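Local coordinates for protein CT_858 (Chlamydia trachomatis, PDB 3DOR) that is a secreted chlamydial protease, probably a serine-type endopeptidase that cleaves proteins, at residues S83-Y88 against L150-A155; T383-V388 against L396-N401. All blocks are in the same frame, centred on the assembly; numbering follows the deposited sequence.

Interaction 1: S83-Y88 against L150-A155; sequences SAYLPY and LFSRMA
Phe151 and Leu86 meet where two antiparallel strands of the PDZ domain, 83-85 and 152-154, run out of their pairing. The side chains slant across each other, and Leu86 CD1 comes within 3.6 Å of Phe151 CD2. Leu86 CB lies near the same CD2 atom and near Phe151 CB. Phe151 CG is anti to its carbonyl carbon (chi1 -67°), which sends the ring along the other segment, past Leu86 to Tyr88. There Tyr88 CB packs on Phe151 CE1 at 3.9 Å. The Tyr88 ring turns its edge to the face of Phe151, with centroids 6.0 Å apart and planes at 63°. Leu116 and Leu168 from neighbouring strands also touch Phe151.

Behind the side chains, Ala84 and Arg153 form a hydrogen-bonded pair with two bonds, N to O in each direction. Leu86 N adds a third, 3.0 Å to Phe151 O. The Arg153 chain bends away at chi2, and its guanidinium binds carbonyls just before the strand: NE that of Thr149, NH2 that of Leu150. On the face with Tyr85 and Ser152, one water links the strands, donating to Ala84 O and hydrogen-bonded to Ser152, its oxygen 2.9 Å from Ser152 OG.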
loop_
_atom_site.group_PDB
_atom_site.type_symbol
_atom_site.label_atom_id
_atom_site.label_comp_id
_atom_site.label_asym_id
_atom_site.label_seq_id
_atom_site.Cartn_x
_atom_site.Cartn_y
_atom_site.Cartn_z
ATOM N N SER B 83 3.228 25.673 4.219
ATOM C CA SER B 83 4.503 25.753 3.518
ATOM C C SER B 83 4.912 27.181 3.170
ATOM O O SER B 83 4.080 28.091 3.124
ATOM C CB SER B 83 4.449 24.925 2.232
ATOM O OG SER B 83 3.626 25.549 1.259
ATOM N N ALA B 84 6.203 27.360 2.917
ATOM C CA ALA B 84 6.765 28.659 2.557
ATOM C C ALA B 84 7.695 28.426 1.374
ATOM O O ALA B 84 8.459 27.469 1.371
ATOM C CB ALA B 84 7.537 29.238 3.731
ATOM N N TYR B 85 7.635 29.300 0.379
ATOM C CA TYR B 85 8.457 29.141 -0.813
ATOM C C TYR B 85 8.887 30.462 -1.433
ATOM O O TYR B 85 8.089 31.389 -1.520
ATOM C CB TYR B 85 7.668 28.350 -1.861
ATOM C CG TYR B 85 8.372 28.182 -3.193
ATOM C CD1 TYR B 85 9.398 27.249 -3.348
ATOM C CD2 TYR B 85 7.996 28.942 -4.303
ATOM C CE1 TYR B 85 10.036 27.074 -4.578
ATOM C CE2 TYR B 85 8.622 28.778 -5.538
ATOM C CZ TYR B 85 9.642 27.841 -5.668
ATOM O OH TYR B 85 10.267 27.671 -6.880
ATOM N N LEU B 86 10.149 30.533 -1.856
ATOM C CA LEU B 86 10.694 31.707 -2.537
ATOM C C LEU B 86 11.175 31.212 -3.903
ATOM O O LEU B 86 11.949 30.261 -3.985
ATOM C CB LEU B 86 11.845 32.317 -1.739
ATOM C CG LEU B 86 11.359 33.013 -0.457
ATOM C CD1 LEU B 86 12.533 33.536 0.362
ATOM C CD2 LEU B 86 10.416 34.149 -0.853
ATOM N N PRO B 87 10.720 31.857 -4.994
ATOM C CA PRO B 87 11.047 31.526 -6.388
ATOM C C PRO B 87 12.479 31.724 -6.889
ATOM O O PRO B 87 12.697 32.340 -7.940
ATOM C CB PRO B 87 10.052 32.369 -7.170
ATOM C CG PRO B 87 10.013 33.624 -6.357
ATOM C CD PRO B 87 9.933 33.103 -4.931
ATOM N N TYR B 88 13.449 31.194 -6.157
ATOM C CA TYR B 88 14.846 31.306 -6.566
ATOM C C TYR B 88 15.576 29.983 -6.433
ATOM O O TYR B 88 15.107 29.069 -5.756
ATOM C CB TYR B 88 15.572 32.352 -5.729
ATOM C CG TYR B 88 14.843 33.662 -5.686
ATOM C CD1 TYR B 88 13.957 33.952 -4.648
ATOM C CD2 TYR B 88 15.000 34.595 -6.705
ATOM C CE1 TYR B 88 13.240 35.147 -4.629
ATOM C CE2 TYR B 88 14.289 35.793 -6.698
ATOM C CZ TYR B 88 13.409 36.060 -5.662
ATOM O OH TYR B 88 12.681 37.222 -5.677
ATOM N N LEU B 150 16.463 25.668 1.679
ATOM C CA LEU B 150 16.698 27.080 1.980
ATOM C C LEU B 150 15.480 27.920 1.582
ATOM O O LEU B 150 14.973 28.706 2.377
ATOM C CB LEU B 150 17.942 27.589 1.238
ATOM C CG LEU B 150 18.688 28.796 1.828
ATOM C CD1 LEU B 150 19.572 29.412 0.755
ATOM C CD2 LEU B 150 17.723 29.828 2.334
ATOM N N PHE B 151 14.997 27.746 0.356
ATOM C CA PHE B 151 13.838 28.506 -0.102
ATOM C C PHE B 151 12.553 27.683 -0.200
ATOM O O PHE B 151 11.607 28.077 -0.879
ATOM C CB PHE B 151 14.144 29.154 -1.453
ATOM C CG PHE B 151 15.191 30.235 -1.384
ATOM C CD1 PHE B 151 16.154 30.349 -2.376
ATOM C CD2 PHE B 151 15.199 31.155 -0.342
ATOM C CE1 PHE B 151 17.112 31.367 -2.333
ATOM C CE2 PHE B 151 16.155 32.177 -0.289
ATOM C CZ PHE B 151 17.110 32.281 -1.288
ATOM N N SER B 152 12.505 26.552 0.492
ATOM C CA SER B 152 11.313 25.704 0.455
ATOM C C SER B 152 11.122 25.002 1.795
ATOM O O SER B 152 11.776 23.996 2.078
ATOM C CB SER B 152 11.445 24.672 -0.677
ATOM O OG SER B 152 10.227 23.986 -0.876
ATOM N N ARG B 153 10.233 25.547 2.625
ATOM C CA ARG B 153 9.961 24.992 3.950
ATOM C C ARG B 153 8.593 24.328 3.931
ATOM O O ARG B 153 7.613 24.922 3.486
ATOM C CB ARG B 153 9.991 26.099 5.002
ATOM C CG ARG B 153 11.224 26.981 4.934
ATOM C CD ARG B 153 12.500 26.213 5.243
ATOM N NE ARG B 153 13.667 27.033 4.945
ATOM C CZ ARG B 153 14.073 28.070 5.675
ATOM N NH1 ARG B 153 13.421 28.415 6.775
ATOM N NH2 ARG B 153 15.103 28.800 5.270
ATOM N N MET B 154 8.520 23.102 4.435
ATOM C CA MET B 154 7.268 22.366 4.405
ATOM C C MET B 154 6.945 21.649 5.702
ATOM O O MET B 154 7.727 20.829 6.173
ATOM C CB MET B 154 7.320 21.352 3.262
ATOM C CG MET B 154 7.425 21.994 1.885
ATOM S SD MET B 154 7.954 20.842 0.605
ATOM C CE MET B 154 6.493 19.845 0.465
ATOM N N ALA B 155 5.789 21.957 6.279
ATOM C CA ALA B 155 5.392 21.295 7.515
ATOM C C ALA B 155 5.214 19.810 7.207
ATOM O O ALA B 155 5.281 18.982 8.108
ATOM C CB ALA B 155 4.078 21.882 8.055
HETATM O O HOH W 1 7.716 25.040 0.057
#

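Interaction 2: T383-V388 against L396-N401; sequences TLLENV and LALGDN
Leu385 reaches Ala397 and Leu398 where two consecutive helices, 372-384 and 391-398, pack their C-terminal ends together in the S41 peptidase region. The contact is small and apolar. Leu384, Leu385 and Val388 gather on Ala397, and Leu398, next to it in sequence, meets the two leucines. No hydrogen bond crosses it.

Leu385 is the first residue to leave helical phi/psi after helix 372-384. Its CB does not point at the other segment. CG stands anti to the carbonyl carbon (chi1 -52°). CD1 continues the chain, anti to CA (chi2 171°), and CD2, the other branch, turns to the contact. CB, CG and CD1 have no close partner across it, which leaves the touching to CD2. It lies 4.0 Å from Ala397 CB and 4.0 Å from Leu398 CG. Both methyls of Leu398 are also close to it, so CD2 sits against the whole branched end. The two leucine side chains cross at about a right angle. Leu415 of helix 409-428 touches both of them.

Ala397 CB is touched by all three side chains of the other segment. Leu384 CD2 approaches it at 3.7 Å from the last turn of its helix. Leu384 CD1 makes a looser approach to Leu398 CD2. A type I turn from Leu385 to Val388, with Val388 N hydrogen-bonded to Leu385 O, brings the valine back to the same alanine. There Val388 CG2 ends 4.1 Å from Ala397 CB.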
loop_
_atom_site.group_PDB
_atom_site.type_symbol
_atom_site.label_atom_id
_atom_site.label_comp_id
_atom_site.label_asym_id
_atom_site.label_seq_id
_atom_site.Cartn_x
_atom_site.Cartn_y
_atom_site.Cartn_z
ATOM N N THR B 383 8.374 -21.137 -4.888
ATOM C CA THR B 383 7.218 -21.863 -5.399
ATOM C C THR B 383 6.938 -21.390 -6.824
ATOM O O THR B 383 6.603 -22.183 -7.697
ATOM C CB THR B 383 5.957 -21.653 -4.524
ATOM O OG1 THR B 383 5.491 -20.307 -4.656
ATOM C CG2 THR B 383 6.270 -21.928 -3.073
ATOM N N LEU B 384 7.111 -20.095 -7.060
ATOM C CA LEU B 384 6.873 -19.519 -8.379
ATOM C C LEU B 384 7.749 -20.152 -9.468
ATOM O O LEU B 384 7.290 -20.410 -10.579
ATOM C CB LEU B 384 7.145 -18.011 -8.333
ATOM C CG LEU B 384 6.627 -17.104 -9.451
ATOM C CD1 LEU B 384 7.141 -15.698 -9.204
ATOM C CD2 LEU B 384 7.091 -17.581 -10.810
ATOM N N LEU B 385 9.012 -20.403 -9.145
ATOM C CA LEU B 385 9.949 -20.956 -10.116
ATOM C C LEU B 385 10.238 -22.426 -9.900
ATOM O O LEU B 385 11.161 -22.978 -10.496
ATOM C CB LEU B 385 11.260 -20.171 -10.061
ATOM C CG LEU B 385 11.087 -18.654 -10.182
ATOM C CD1 LEU B 385 12.415 -17.950 -9.897
ATOM C CD2 LEU B 385 10.556 -18.324 -11.580
ATOM N N GLU B 386 9.446 -23.053 -9.046
ATOM C CA GLU B 386 9.619 -24.460 -8.728
ATOM C C GLU B 386 9.950 -25.339 -9.937
ATOM O O GLU B 386 10.951 -26.059 -9.925
ATOM C CB GLU B 386 8.356 -24.979 -8.044
ATOM C CG GLU B 386 8.539 -26.300 -7.322
ATOM C CD GLU B 386 7.276 -26.744 -6.615
ATOM O OE1 GLU B 386 6.721 -25.938 -5.833
ATOM O OE2 GLU B 386 6.841 -27.897 -6.840
ATOM N N ASN B 387 9.131 -25.268 -10.983
ATOM C CA ASN B 387 9.356 -26.106 -12.158
ATOM C C ASN B 387 9.890 -25.420 -13.411
ATOM O O ASN B 387 9.529 -25.792 -14.533
ATOM C CB ASN B 387 8.071 -26.857 -12.501
ATOM C CG ASN B 387 7.630 -27.784 -11.388
ATOM O OD1 ASN B 387 6.515 -27.676 -10.885
ATOM N ND2 ASN B 387 8.511 -28.701 -10.992
ATOM N N VAL B 388 10.755 -24.429 -13.225
ATOM C CA VAL B 388 11.341 -23.722 -14.352
ATOM C C VAL B 388 12.728 -24.295 -14.598
ATOM O O VAL B 388 13.609 -24.179 -13.745
ATOM C CB VAL B 388 11.443 -22.207 -14.068
ATOM C CG1 VAL B 388 12.260 -21.517 -15.148
ATOM C CG2 VAL B 388 10.056 -21.607 -14.012
ATOM N N LEU B 396 7.849 -17.401 -19.269
ATOM C CA LEU B 396 6.435 -17.597 -18.960
ATOM C C LEU B 396 6.131 -17.229 -17.507
ATOM O O LEU B 396 5.122 -16.584 -17.208
ATOM C CB LEU B 396 6.026 -19.051 -19.216
ATOM C CG LEU B 396 4.605 -19.423 -18.771
ATOM C CD1 LEU B 396 3.601 -18.427 -19.347
ATOM C CD2 LEU B 396 4.274 -20.839 -19.226
ATOM N N ALA B 397 7.011 -17.633 -16.602
ATOM C CA ALA B 397 6.813 -17.353 -15.188
ATOM C C ALA B 397 7.092 -15.901 -14.778
ATOM O O ALA B 397 6.390 -15.334 -13.935
ATOM C CB ALA B 397 7.686 -18.297 -14.358
ATOM N N LEU B 398 8.102 -15.298 -15.394
ATOM C CA LEU B 398 8.513 -13.945 -15.041
ATOM C C LEU B 398 8.192 -12.846 -16.043
ATOM O O LEU B 398 8.163 -11.668 -15.685
ATOM C CB LEU B 398 10.018 -13.959 -14.772
ATOM C CG LEU B 398 10.429 -14.902 -13.647
ATOM C CD1 LEU B 398 11.929 -15.170 -13.677
ATOM C CD2 LEU B 398 10.005 -14.287 -12.328
ATOM N N GLY B 399 7.940 -13.232 -17.290
ATOM C CA GLY B 399 7.666 -12.258 -18.334
ATOM C C GLY B 399 8.922 -12.204 -19.185
ATOM O O GLY B 399 9.962 -12.716 -18.762
ATOM N N ASP B 400 8.850 -11.608 -20.372
ATOM C CA ASP B 400 10.023 -11.537 -21.237
ATOM C C ASP B 400 11.132 -10.690 -20.621
ATOM O O ASP B 400 12.305 -10.878 -20.932
ATOM C CB ASP B 400 9.652 -10.990 -22.620
ATOM C CG ASP B 400 8.779 -11.960 -23.425
ATOM O OD1 ASP B 400 8.832 -13.183 -23.168
ATOM O OD2 ASP B 400 8.053 -11.492 -24.330
ATOM N N ASN B 401 10.764 -9.753 -19.756
ATOM C CA ASN B 401 11.756 -8.924 -19.091
ATOM C C ASN B 401 11.175 -8.357 -17.814
ATOM O O ASN B 401 9.958 -8.222 -17.682
ATOM C CB ASN B 401 12.216 -7.775 -19.994
ATOM C CG ASN B 401 11.111 -6.780 -20.279
ATOM O OD1 ASN B 401 10.602 -6.711 -21.396
ATOM N ND2 ASN B 401 10.722 -6.012 -19.262
#

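In the fold
From the N terminus the chain runs through several helices and strand 75-78 to strand 83-92. Interaction 1 then closes a loop of 61 residues by pairing strand 83-92 with strand 152-154. The chain goes on through the S41 region to helix 372-384. Interaction 2 closes a loop of seven residues, five of them the start of helix 391-398, bringing the ends of the two consecutive helices together. The two loops follow in series and neither nest nor cross. The centres of interactions 1 and 2 lie about 48 Å apart, on opposite sides of the centre of the chain. Interaction 1 joins strands of the PDZ sheet, whereas interaction 2 joins neighbouring helices beside helix 409-428.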